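Local coordinates for protein dehydrogenase (Sinorhizobium meliloti, PDB 3UOE) that probably acts as an oxidoreductase of the malate/L-lactate dehydrogenase (LDH2/MDH2) family, at residues T87-G92 with G109-M114; G104-G109 with I134-H139; V159-E164 with A282-L287. All coordinates share one frame; numbering follows the deposited sequence.

The three contacts step across one mixed sheet, from strand 91-96 at its border within this chain to its middle. Interaction 1 seats the lead-in to that strand on helix 109-127; interaction 2 joins the ends of parallel strands 99-105 and 129-137, which the same helix connects; interaction 3 pairs strands 156-161 and 285-291. Centres of 1 and 2 lie about 7 Å apart, of 2 and 3 about 9 Å. Interactions 1 and 2 share Gly109 and alternate along the chain; interaction 3 follows both. Hydrogen bonds Thr88 OG1 to Glu105 OE1, Lys284 NZ to Asn138 O and Ile134 N to Asp286 O thus hold the sheet's edge, beta-alpha-beta unit and middle in one continuous network.

Interaction 1 of 3, residues T87-G92 with G109-M114; sequences TTRGNG and GPVVMM
Arg89 lays the aliphatic part of its side chain obliquely across Val111, in the first turn of helix 109-127, with its CG 3.6 Å from Val111 CG1. This methyl lies anti to the backbone N of Val111 (chi1 175°) on a side chain that leaves the helix toward the loop, and it also comes within 3.8 Å of Thr88 O. Val112 uses its other branch: CG2 sits 4.0 Å from Gly90 N, over the peptide that joins Arg89 to Gly90. No direct hydrogen bond crosses the contact. Instead a single water donates to both backbones, at 2.8 Å to Arg89 O and at 2.9 Å to Val112 O. The backbone angles of Gly90 would jam a CB against the carbonyl oxygen of Arg89, and such a carbon, directed at the helix, would also lie tight against Val112 CG1. The bend that brings the glycine here is an ST turn: Thr88 OG1 accepts from Gly90 N at 3.1 Å, with 155° at the hydrogen. It delivers the backbone into strand 91-96, an outermost strand, within this chain, of the mixed sheet on which helix 109-127 packs, Val112 touching Val102 of strand 99-105. Thr88 OG1 is gripped a second time by a hydrogen bond to Glu105, at the end of strand 99-105, while Asn85 OD1 accepts from the backbone N atoms of Thr87 and Thr88. Beyond Val111 the Arg89 chain stays extended from CG to NE, carrying its guanidinium group to a salt bridge with Asp47; Ser48 of helix 46-61 touches both Arg89 and Val111.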
ATOM      1  N   THR A  87      -5.176  31.137  -6.255  1.00  6.68           N
ATOM      2  CA  THR A  87      -3.974  31.370  -7.060  1.00  8.13           C
ATOM      3  C   THR A  87      -2.736  30.617  -6.589  1.00  9.76           C
ATOM      4  O   THR A  87      -1.849  30.329  -7.386  1.00  9.72           O
ATOM      5  CB  THR A  87      -3.582  32.858  -7.085  1.00  7.94           C
ATOM      6  OG1 THR A  87      -3.442  33.323  -5.735  1.00  7.91           O
ATOM      7  CG2 THR A  87      -4.626  33.684  -7.818  1.00  6.04           C
ATOM      8  N   THR A  88      -2.648  30.330  -5.297  1.00  7.70           N
ATOM      9  CA  THR A  88      -1.440  29.709  -4.792  1.00  8.34           C
ATOM     10  C   THR A  88      -1.207  28.348  -5.443  1.00  7.98           C
ATOM     11  O   THR A  88      -2.145  27.639  -5.811  1.00  6.78           O
ATOM     12  CB  THR A  88      -1.448  29.576  -3.255  1.00  9.68           C
ATOM     13  OG1 THR A  88      -0.161  29.125  -2.807  1.00  8.28           O
ATOM     14  CG2 THR A  88      -2.512  28.585  -2.808  1.00  8.88           C
ATOM     15  N   ARG A  89       0.060  28.008  -5.602  1.00  9.00           N
ATOM     16  CA  ARG A  89       0.453  26.699  -6.105  1.00 10.76           C
ATOM     17  C   ARG A  89       1.198  25.957  -4.999  1.00  8.73           C
ATOM     18  O   ARG A  89       1.901  24.983  -5.245  1.00 10.32           O
ATOM     19  CB  ARG A  89       1.300  26.856  -7.380  1.00 11.83           C
ATOM     20  CG  ARG A  89       0.466  27.417  -8.541  1.00 13.75           C
ATOM     21  CD  ARG A  89       1.280  28.037  -9.657  1.00 17.83           C
ATOM     22  NE  ARG A  89       0.442  28.888 -10.512  1.00 20.83           N
ATOM     23  CZ  ARG A  89      -0.076  28.503 -11.677  1.00 21.28           C
ATOM     24  NH1 ARG A  89       0.166  27.273 -12.126  1.00 21.81           N
ATOM     25  NH2 ARG A  89      -0.830  29.339 -12.396  1.00 11.55           N
ATOM     26  N   GLY A  90       1.021  26.429  -3.770  1.00  7.61           N
ATOM     27  CA  GLY A  90       1.681  25.845  -2.617  1.00 10.11           C
ATOM     28  C   GLY A  90       3.085  26.392  -2.412  1.00 11.14           C
ATOM     29  O   GLY A  90       3.661  27.007  -3.306  1.00 13.11           O
ATOM     30  N   ASN A  91       3.631  26.177  -1.223  1.00 11.39           N
ATOM     31  CA  ASN A  91       4.993  26.583  -0.912  1.00 13.28           C
ATOM     32  C   ASN A  91       5.821  25.434  -0.335  1.00 12.75           C
ATOM     33  O   ASN A  91       5.591  25.005   0.795  1.00 11.06           O
ATOM     34  CB  ASN A  91       5.001  27.747   0.074  1.00 12.42           C
ATOM     35  CG  ASN A  91       6.411  28.173   0.446  1.00 15.85           C
ATOM     36  OD1 ASN A  91       7.329  28.058  -0.362  1.00 16.34           O
ATOM     37  ND2 ASN A  91       6.586  28.665   1.669  1.00 21.90           N
ATOM     38  N   GLY A  92       6.790  24.954  -1.110  1.00 12.82           N
ATOM     39  CA  GLY A  92       7.613  23.831  -0.701  1.00 10.27           C
ATOM     40  C   GLY A  92       8.956  24.211  -0.103  1.00 15.40           C
ATOM     41  O   GLY A  92       9.601  25.169  -0.540  1.00 15.73           O
ATOM     42  N   GLY A 109      -6.306  21.298  -4.590  1.00  6.12           N
ATOM     43  CA  GLY A 109      -5.505  20.086  -4.484  1.00  7.13           C
ATOM     44  C   GLY A 109      -4.618  19.777  -5.685  1.00  7.29           C
ATOM     45  O   GLY A 109      -3.402  19.675  -5.560  1.00  7.67           O
ATOM     46  N   PRO A 110      -5.227  19.595  -6.859  1.00  7.16           N
ATOM     47  CA  PRO A 110      -4.478  19.210  -8.062  1.00  8.48           C
ATOM     48  C   PRO A 110      -3.397  20.224  -8.446  1.00  7.37           C
ATOM     49  O   PRO A 110      -2.350  19.838  -8.966  1.00  6.96           O
ATOM     50  CB  PRO A 110      -5.558  19.159  -9.146  1.00  5.51           C
ATOM     51  CG  PRO A 110      -6.806  18.891  -8.411  1.00  7.86           C
ATOM     52  CD  PRO A 110      -6.681  19.581  -7.083  1.00  6.65           C
ATOM     53  N   VAL A 111      -3.656  21.504  -8.206  1.00  7.39           N
ATOM     54  CA  VAL A 111      -2.668  22.541  -8.507  1.00  8.05           C
ATOM     55  C   VAL A 111      -1.445  22.384  -7.608  1.00  7.65           C
ATOM     56  O   VAL A 111      -0.302  22.566  -8.042  1.00  9.11           O
ATOM     57  CB  VAL A 111      -3.249  23.960  -8.305  1.00  8.25           C
ATOM     58  CG1 VAL A 111      -2.168  25.030  -8.513  1.00  6.69           C
ATOM     59  CG2 VAL A 111      -4.454  24.186  -9.229  1.00  7.69           C
ATOM     60  N   VAL A 112      -1.693  22.063  -6.343  1.00  6.30           N
ATOM     61  CA  VAL A 112      -0.610  21.952  -5.379  1.00  7.75           C
ATOM     62  C   VAL A 112       0.146  20.649  -5.626  1.00  7.05           C
ATOM     63  O   VAL A 112       1.369  20.627  -5.605  1.00  6.81           O
ATOM     64  CB  VAL A 112      -1.131  22.023  -3.916  1.00  6.93           C
ATOM     65  CG1 VAL A 112      -0.057  21.536  -2.936  1.00  5.52           C
ATOM     66  CG2 VAL A 112      -1.574  23.449  -3.566  1.00  5.46           C
HETATM   67  N   MSE A 113      -0.596  19.575  -5.880  1.00  6.31           N
HETATM   68  CA  MSE A 113      -0.001  18.278  -6.180  1.00  7.12           C
HETATM   69  C   MSE A 113       0.910  18.326  -7.416  1.00  8.24           C
HETATM   70  O   MSE A 113       2.058  17.876  -7.366  1.00  6.56           O
HETATM   71  CB  MSE A 113      -1.095  17.219  -6.365  1.00  6.74           C
HETATM   72  CG  MSE A 113      -0.586  15.838  -6.709  1.00  7.75           C
HETATM   73 SE   MSE A 113       0.625  15.084  -5.347  1.00 22.82          SE
HETATM   74  CE  MSE A 113      -0.729  14.458  -4.056  1.00  8.04           C
HETATM   75  N   MSE A 114       0.402  18.868  -8.523  1.00  6.98           N
HETATM   76  CA  MSE A 114       1.181  18.885  -9.764  1.00  9.33           C
HETATM   77  C   MSE A 114       2.420  19.775  -9.659  1.00  8.15           C
HETATM   78  O   MSE A 114       3.436  19.524 -10.296  1.00  7.58           O
HETATM   79  CB  MSE A 114       0.316  19.276 -10.973  1.00  7.14           C
HETATM   80  CG  MSE A 114      -0.720  18.215 -11.361  1.00  8.34           C
HETATM   81 SE   MSE A 114       0.069  16.446 -11.717  1.00 26.43          SE
HETATM   82  CE  MSE A 114       1.178  16.899 -13.257  1.00  9.23           C
TER
HETATM   83  O   HOH W   1       3.141  22.613  -4.459  1.00  8.72           O

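Interaction 2 of 3, residues G104-G109 with I134-H139; sequences GERGLG and IRNANH
Gly104 N donates to Arg135 O at 2.7 Å and Arg106 N to Asn136 O at 2.8 Å, both somewhat tilted from the acceptor's carbonyl plane. Gly107 O is gripped twice by one residue: Asn138 N approaches almost straight in line with the carbonyl at 3.0 Å, and Asn138 ND2 comes from above the carbonyl plane at 3.1 Å. Arg78 NE holds the other end of that amide through Asn138 OD1. A water links Gly109 N to His139 O. With CG anti to the backbone N (chi1 -161°), Asn136 lies alongside Arg106, pointing the same way, its OD1 3.5 Å from Arg106 CG, while ND2 reaches Asp103 OD1 and a water shared with Arg106 NH1. An alanine in place of Asn136 would probably leave Asp103 OD1 without this donor and Arg106 without its water link. Gly104 and Gly109 are pressed so closely on the opposing backbone that a CB on either would clash. The type I' turn from Gly104 to Gly107 reverses the chain between strand 99-105 and helix 109-127. The contact joins the two strand ends of the beta-alpha-beta unit 99-105, 109-127, 129-137, with Ile134 packed on Val112 and Met113 of its helix.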
ATOM      1  N   GLY A 104       0.254  23.794   1.582  1.00  7.29           N
ATOM      2  CA  GLY A 104      -0.653  24.010   0.463  1.00  5.67           C
ATOM      3  C   GLY A 104      -1.227  25.414   0.372  1.00  6.36           C
ATOM      4  O   GLY A 104      -1.709  25.826  -0.690  1.00  6.35           O
ATOM      5  N   GLU A 105      -1.174  26.153   1.480  1.00  5.54           N
ATOM      6  CA  GLU A 105      -1.697  27.520   1.533  1.00  6.75           C
ATOM      7  C   GLU A 105      -3.159  27.576   1.106  1.00  7.48           C
ATOM      8  O   GLU A 105      -3.599  28.549   0.495  1.00  7.31           O
ATOM      9  CB  GLU A 105      -0.848  28.481   0.676  1.00  7.74           C
ATOM     10  CG  GLU A 105       0.592  28.691   1.196  1.00  8.55           C
ATOM     11  CD  GLU A 105       1.478  29.523   0.261  1.00 14.93           C
ATOM     12  OE1 GLU A 105       0.971  30.065  -0.751  1.00 15.29           O
ATOM     13  OE2 GLU A 105       2.697  29.635   0.539  1.00 21.30           O
ATOM     14  N   ARG A 106      -3.896  26.510   1.421  1.00  8.02           N
ATOM     15  CA  ARG A 106      -5.330  26.443   1.153  1.00  7.91           C
ATOM     16  C   ARG A 106      -5.618  26.328  -0.347  1.00  7.59           C
ATOM     17  O   ARG A 106      -6.737  26.572  -0.793  1.00  6.53           O
ATOM     18  CB  ARG A 106      -6.019  27.676   1.763  1.00  9.80           C
ATOM     19  CG  ARG A 106      -5.996  27.668   3.291  1.00 10.66           C
ATOM     20  CD  ARG A 106      -6.009  29.058   3.954  1.00 12.49           C
ATOM     21  NE  ARG A 106      -6.197  30.178   3.036  1.00 13.45           N
ATOM     22  CZ  ARG A 106      -5.225  31.026   2.705  1.00 18.35           C
ATOM     23  NH1 ARG A 106      -4.004  30.871   3.221  1.00 13.95           N
ATOM     24  NH2 ARG A 106      -5.466  32.022   1.858  1.00 17.23           N
ATOM     25  N   GLY A 107      -4.596  25.962  -1.122  1.00  6.24           N
ATOM     26  CA  GLY A 107      -4.727  25.891  -2.563  1.00  5.23           C
ATOM     27  C   GLY A 107      -5.590  24.739  -3.034  1.00  5.86           C
ATOM     28  O   GLY A 107      -5.966  23.856  -2.253  1.00  5.69           O
ATOM     29  N   LEU A 108      -5.922  24.760  -4.319  1.00  5.68           N
ATOM     30  CA  LEU A 108      -6.661  23.672  -4.931  1.00  5.00           C
ATOM     31  C   LEU A 108      -5.753  22.459  -4.924  1.00  5.97           C
ATOM     32  O   LEU A 108      -4.563  22.576  -5.210  1.00  5.17           O
ATOM     33  CB  LEU A 108      -7.044  24.036  -6.356  1.00  4.76           C
ATOM     34  CG  LEU A 108      -7.973  25.234  -6.485  1.00  5.51           C
ATOM     35  CD1 LEU A 108      -8.293  25.501  -7.957  1.00  5.50           C
ATOM     36  CD2 LEU A 108      -9.257  24.999  -5.687  1.00  6.78           C
ATOM     37  N   GLY A 109      -6.306  21.298  -4.590  1.00  6.12           N
ATOM     38  CA  GLY A 109      -5.505  20.086  -4.484  1.00  7.13           C
ATOM     39  C   GLY A 109      -4.618  19.777  -5.685  1.00  7.29           C
ATOM     40  O   GLY A 109      -3.402  19.675  -5.560  1.00  7.67           O
ATOM     41  N   ILE A 134       2.379  16.948   1.789  1.00  6.60           N
ATOM     42  CA  ILE A 134       1.530  18.127   1.649  1.00  5.78           C
ATOM     43  C   ILE A 134       0.510  18.250   2.766  1.00  6.37           C
ATOM     44  O   ILE A 134      -0.144  17.275   3.131  1.00  6.14           O
ATOM     45  CB  ILE A 134       0.736  18.080   0.313  1.00  7.96           C
ATOM     46  CG1 ILE A 134       1.680  17.924  -0.882  1.00  6.58           C
ATOM     47  CG2 ILE A 134      -0.152  19.307   0.163  1.00  5.14           C
ATOM     48  CD1 ILE A 134       1.006  17.310  -2.096  1.00  6.41           C
ATOM     49  N   ARG A 135       0.372  19.461   3.293  1.00  5.90           N
ATOM     50  CA  ARG A 135      -0.666  19.778   4.262  1.00  5.52           C
ATOM     51  C   ARG A 135      -1.388  21.022   3.765  1.00  5.62           C
ATOM     52  O   ARG A 135      -0.934  21.664   2.819  1.00  5.84           O
ATOM     53  CB  ARG A 135      -0.063  20.032   5.652  1.00  4.94           C
ATOM     54  CG  ARG A 135       0.767  21.309   5.747  1.00  5.86           C
ATOM     55  CD  ARG A 135       1.644  21.320   6.994  1.00  5.92           C
ATOM     56  NE  ARG A 135       2.368  22.577   7.154  1.00  8.03           N
ATOM     57  CZ  ARG A 135       3.561  22.842   6.620  1.00  9.59           C
ATOM     58  NH1 ARG A 135       4.187  21.935   5.873  1.00  8.18           N
ATOM     59  NH2 ARG A 135       4.130  24.026   6.823  1.00 12.34           N
ATOM     60  N   ASN A 136      -2.515  21.350   4.387  1.00  7.05           N
ATOM     61  CA  ASN A 136      -3.218  22.596   4.102  1.00  6.20           C
ATOM     62  C   ASN A 136      -3.507  22.777   2.611  1.00  5.80           C
ATOM     63  O   ASN A 136      -3.355  23.876   2.063  1.00  5.95           O
ATOM     64  CB  ASN A 136      -2.418  23.783   4.659  1.00  6.38           C
ATOM     65  CG  ASN A 136      -3.255  25.049   4.814  1.00  7.41           C
ATOM     66  OD1 ASN A 136      -4.467  24.993   5.007  1.00  5.90           O
ATOM     67  ND2 ASN A 136      -2.596  26.201   4.742  1.00  7.74           N
ATOM     68  N   ALA A 137      -3.912  21.686   1.963  1.00  5.42           N
ATOM     69  CA  ALA A 137      -4.402  21.715   0.583  1.00  5.14           C
ATOM     70  C   ALA A 137      -5.805  21.114   0.504  1.00  5.36           C
ATOM     71  O   ALA A 137      -6.175  20.293   1.329  1.00  5.30           O
ATOM     72  CB  ALA A 137      -3.455  20.961  -0.344  1.00  3.65           C
ATOM     73  N   ASN A 138      -6.576  21.514  -0.501  1.00  5.14           N
ATOM     74  CA  ASN A 138      -7.905  20.969  -0.693  1.00  4.71           C
ATOM     75  C   ASN A 138      -7.891  19.612  -1.374  1.00  5.20           C
ATOM     76  O   ASN A 138      -6.845  19.066  -1.706  1.00  4.43           O
ATOM     77  CB  ASN A 138      -8.805  21.929  -1.482  1.00  5.99           C
ATOM     78  CG  ASN A 138      -9.303  23.085  -0.639  1.00  8.00           C
ATOM     79  OD1 ASN A 138     -10.417  23.046  -0.102  1.00  7.35           O
ATOM     80  ND2 ASN A 138      -8.477  24.122  -0.509  1.00  6.75           N
ATOM     81  N   HIS A 139      -9.090  19.092  -1.583  1.00  6.86           N
ATOM     82  CA  HIS A 139      -9.301  17.715  -1.993  1.00  7.92           C
ATOM     83  C   HIS A 139      -8.600  17.429  -3.311  1.00  7.31           C
ATOM     84  O   HIS A 139      -8.647  18.240  -4.238  1.00  7.39           O
ATOM     85  CB  HIS A 139     -10.807  17.448  -2.098  1.00  7.50           C
ATOM     86  CG  HIS A 139     -11.158  16.003  -2.244  1.00  9.08           C
ATOM     87  ND1 HIS A 139     -11.475  15.434  -3.457  1.00  8.00           N
ATOM     88  CD2 HIS A 139     -11.258  15.012  -1.327  1.00 10.31           C
ATOM     89  CE1 HIS A 139     -11.747  14.155  -3.282  1.00  7.73           C
ATOM     90  NE2 HIS A 139     -11.615  13.871  -2.002  1.00  8.01           N
TER
HETATM   91  O   HOH W   2      -3.311  28.848   5.707  1.00 16.08           O
HETATM   92  O   HOH W   3      -9.178  21.027  -4.900  1.00  8.29           O

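Interaction 3 of 3, residues V159-E164 with A282-L287; sequences VMSTSE and ANKGDL
Ser161 OG donates to Asp286 OD2 at 2.7 Å, meeting the carboxylate on its anti side and 26° out of its plane. A water donates to the same hydroxyl at 2.6 Å, while Lys284 NZ makes a salt bridge with Asp286 OD2 at 3.3 Å, its hydrogen bond weak. The lysine chain bends at chi2 and chi4 to get there, and its stronger partner is the backbone carbonyl Asn138 O. Along the strands, Met160 and Leu287 form an antiparallel hydrogen-bonded pair, N to O both ways at 2.9 Å, and Ser161 and Asp286 form the non-hydrogen-bonded pair beside it, with CA-H...O contacts from Ser161 CA to Gly285 O and from Asp286 CA to Met160 O. Beyond the strand end a side chain takes over part of the pairing: Thr162 N donates to Gly285 O, but Gly285 N donates to Thr162 OG1 at 3.1 Å, practically straight (179°). With chi1 at 59°, OG1 sits between the threonine's own N and carbonyl carbon, facing Gly285. Selenomethionine Met160 bends at chi3 so that CE touches Leu287 CD1 at 3.6 Å; helix 246-264 covers Met160 through Ile256, Leu259 and Val260. On the face of Ser161 and Asp286, Met113 of helix 109-127 touches Asp286. Strands 156-161 and 285-291 lie in the middle of a mixed sheet layered between these two helices, an alpha/beta arrangement.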
ATOM      1  N   VAL A 159       1.020   7.566  -4.475  1.00  6.73           N
ATOM      2  CA  VAL A 159       0.244   8.696  -3.992  1.00  6.26           C
ATOM      3  C   VAL A 159      -0.737   8.271  -2.915  1.00  7.18           C
ATOM      4  O   VAL A 159      -1.367   7.216  -3.023  1.00  7.30           O
ATOM      5  CB  VAL A 159      -0.527   9.363  -5.129  1.00  7.92           C
ATOM      6  CG1 VAL A 159      -0.834  10.812  -4.773  1.00  9.02           C
ATOM      7  CG2 VAL A 159       0.268   9.283  -6.418  1.00  7.02           C
HETATM    8  N   MSE A 160      -0.849   9.094  -1.875  1.00  6.04           N
HETATM    9  CA  MSE A 160      -1.773   8.854  -0.767  1.00  6.88           C
HETATM   10  C   MSE A 160      -2.423  10.156  -0.348  1.00  7.59           C
HETATM   11  O   MSE A 160      -1.834  11.233  -0.476  1.00  6.53           O
HETATM   12  CB  MSE A 160      -1.042   8.286   0.451  1.00  7.68           C
HETATM   13  CG  MSE A 160      -0.776   6.804   0.395  1.00  9.56           C
HETATM   14 SE   MSE A 160       0.694   6.308   1.603  1.00 23.75          SE
HETATM   15  CE  MSE A 160       0.138   7.247   3.215  1.00 19.06           C
ATOM     16  N   SER A 161      -3.639  10.051   0.172  1.00  6.52           N
ATOM     17  CA  SER A 161      -4.352  11.210   0.674  1.00  5.85           C
ATOM     18  C   SER A 161      -5.290  10.700   1.749  1.00  8.06           C
ATOM     19  O   SER A 161      -5.822   9.589   1.641  1.00  7.66           O
ATOM     20  CB  SER A 161      -5.149  11.871  -0.456  1.00  8.01           C
ATOM     21  OG  SER A 161      -5.665  13.142  -0.078  1.00  9.33           O
ATOM     22  N   THR A 162      -5.476  11.497   2.794  1.00  6.27           N
ATOM     23  CA  THR A 162      -6.416  11.161   3.852  1.00  6.40           C
ATOM     24  C   THR A 162      -7.690  12.007   3.760  1.00  6.56           C
ATOM     25  O   THR A 162      -7.859  12.800   2.824  1.00  6.24           O
ATOM     26  CB  THR A 162      -5.775  11.314   5.237  1.00  6.72           C
ATOM     27  OG1 THR A 162      -5.325  12.666   5.415  1.00  6.76           O
ATOM     28  CG2 THR A 162      -4.605  10.338   5.395  1.00  4.98           C
ATOM     29  N   SER A 163      -8.580  11.846   4.736  1.00  6.23           N
ATOM     30  CA  SER A 163      -9.897  12.483   4.671  1.00  6.96           C
ATOM     31  C   SER A 163     -10.549  12.617   6.039  1.00  6.04           C
ATOM     32  O   SER A 163      -9.949  12.276   7.047  1.00  6.84           O
ATOM     33  CB  SER A 163     -10.819  11.644   3.787  1.00  6.12           C
ATOM     34  OG  SER A 163     -11.265  10.513   4.506  1.00  5.11           O
ATOM     35  N   GLU A 164     -11.782  13.125   6.052  1.00  6.80           N
ATOM     36  CA  GLU A 164     -12.636  13.077   7.227  1.00  6.58           C
ATOM     37  C   GLU A 164     -12.772  11.626   7.672  1.00  7.69           C
ATOM     38  O   GLU A 164     -12.773  10.710   6.842  1.00  7.42           O
ATOM     39  CB  GLU A 164     -14.041  13.612   6.915  1.00  7.40           C
ATOM     40  CG  GLU A 164     -14.188  15.131   6.853  1.00  8.55           C
ATOM     41  CD  GLU A 164     -13.876  15.702   5.479  1.00 10.01           C
ATOM     42  OE1 GLU A 164     -13.186  15.022   4.680  1.00  7.63           O
ATOM     43  OE2 GLU A 164     -14.327  16.840   5.196  1.00 11.26           O
ATOM     44  N   ALA A 282      -9.377  22.868   5.107  1.00  6.80           N
ATOM     45  CA  ALA A 282      -9.018  21.508   4.736  1.00  6.74           C
ATOM     46  C   ALA A 282      -7.729  21.145   5.482  1.00  6.06           C
ATOM     47  O   ALA A 282      -6.708  21.798   5.300  1.00  7.31           O
ATOM     48  CB  ALA A 282      -8.842  21.405   3.238  1.00  5.28           C
ATOM     49  N   ASN A 283      -7.784  20.141   6.354  1.00  5.56           N
ATOM     50  CA  ASN A 283      -6.631  19.814   7.205  1.00  5.35           C
ATOM     51  C   ASN A 283      -6.203  18.345   7.125  1.00  5.47           C
ATOM     52  O   ASN A 283      -5.611  17.805   8.060  1.00  4.60           O
ATOM     53  CB  ASN A 283      -6.900  20.206   8.664  1.00  5.34           C
ATOM     54  CG  ASN A 283      -8.109  19.496   9.240  1.00  5.43           C
ATOM     55  OD1 ASN A 283      -8.917  18.944   8.503  1.00  5.41           O
ATOM     56  ND2 ASN A 283      -8.230  19.492  10.564  1.00  5.60           N
ATOM     57  N   LYS A 284      -6.534  17.707   6.005  1.00  5.80           N
ATOM     58  CA  LYS A 284      -6.057  16.369   5.692  1.00  5.42           C
ATOM     59  C   LYS A 284      -4.649  16.486   5.081  1.00  6.25           C
ATOM     60  O   LYS A 284      -4.142  17.601   4.884  1.00  6.79           O
ATOM     61  CB  LYS A 284      -7.039  15.662   4.741  1.00  5.76           C
ATOM     62  CG  LYS A 284      -6.712  15.769   3.259  1.00  7.42           C
ATOM     63  CD  LYS A 284      -6.778  17.173   2.741  1.00  7.84           C
ATOM     64  CE  LYS A 284      -5.879  17.351   1.506  1.00  9.40           C
ATOM     65  NZ  LYS A 284      -6.617  17.157   0.252  1.00  8.69           N
ATOM     66  N   GLY A 285      -4.008  15.355   4.805  1.00  5.54           N
ATOM     67  CA  GLY A 285      -2.673  15.372   4.230  1.00  4.71           C
ATOM     68  C   GLY A 285      -2.575  14.521   2.977  1.00  6.74           C
ATOM     69  O   GLY A 285      -3.467  13.726   2.686  1.00  6.33           O
ATOM     70  N   ASP A 286      -1.484  14.700   2.233  1.00  7.55           N
ATOM     71  CA  ASP A 286      -1.213  13.930   1.022  1.00  6.31           C
ATOM     72  C   ASP A 286       0.278  13.662   0.944  1.00  6.06           C
ATOM     73  O   ASP A 286       1.082  14.478   1.383  1.00  5.23           O
ATOM     74  CB  ASP A 286      -1.644  14.679  -0.241  1.00  6.24           C
ATOM     75  CG  ASP A 286      -2.792  15.639   0.012  1.00  9.21           C
ATOM     76  OD1 ASP A 286      -2.528  16.752   0.510  1.00  8.90           O
ATOM     77  OD2 ASP A 286      -3.953  15.276  -0.279  1.00  9.82           O
ATOM     78  N   LEU A 287       0.618  12.507   0.389  1.00  4.88           N
ATOM     79  CA  LEU A 287       1.984  12.103   0.180  1.00  5.18           C
ATOM     80  C   LEU A 287       2.158  11.714  -1.277  1.00  7.23           C
ATOM     81  O   LEU A 287       1.305  11.033  -1.860  1.00  6.91           O
ATOM     82  CB  LEU A 287       2.344  10.905   1.055  1.00  4.95           C
ATOM     83  CG  LEU A 287       2.345  11.084   2.567  1.00  6.50           C
ATOM     84  CD1 LEU A 287       2.650   9.756   3.277  1.00  4.40           C
ATOM     85  CD2 LEU A 287       3.325  12.187   2.983  1.00  6.51           C
TER
HETATM   86  O   HOH W   4      -7.724  14.405  -1.116  1.00  7.46           O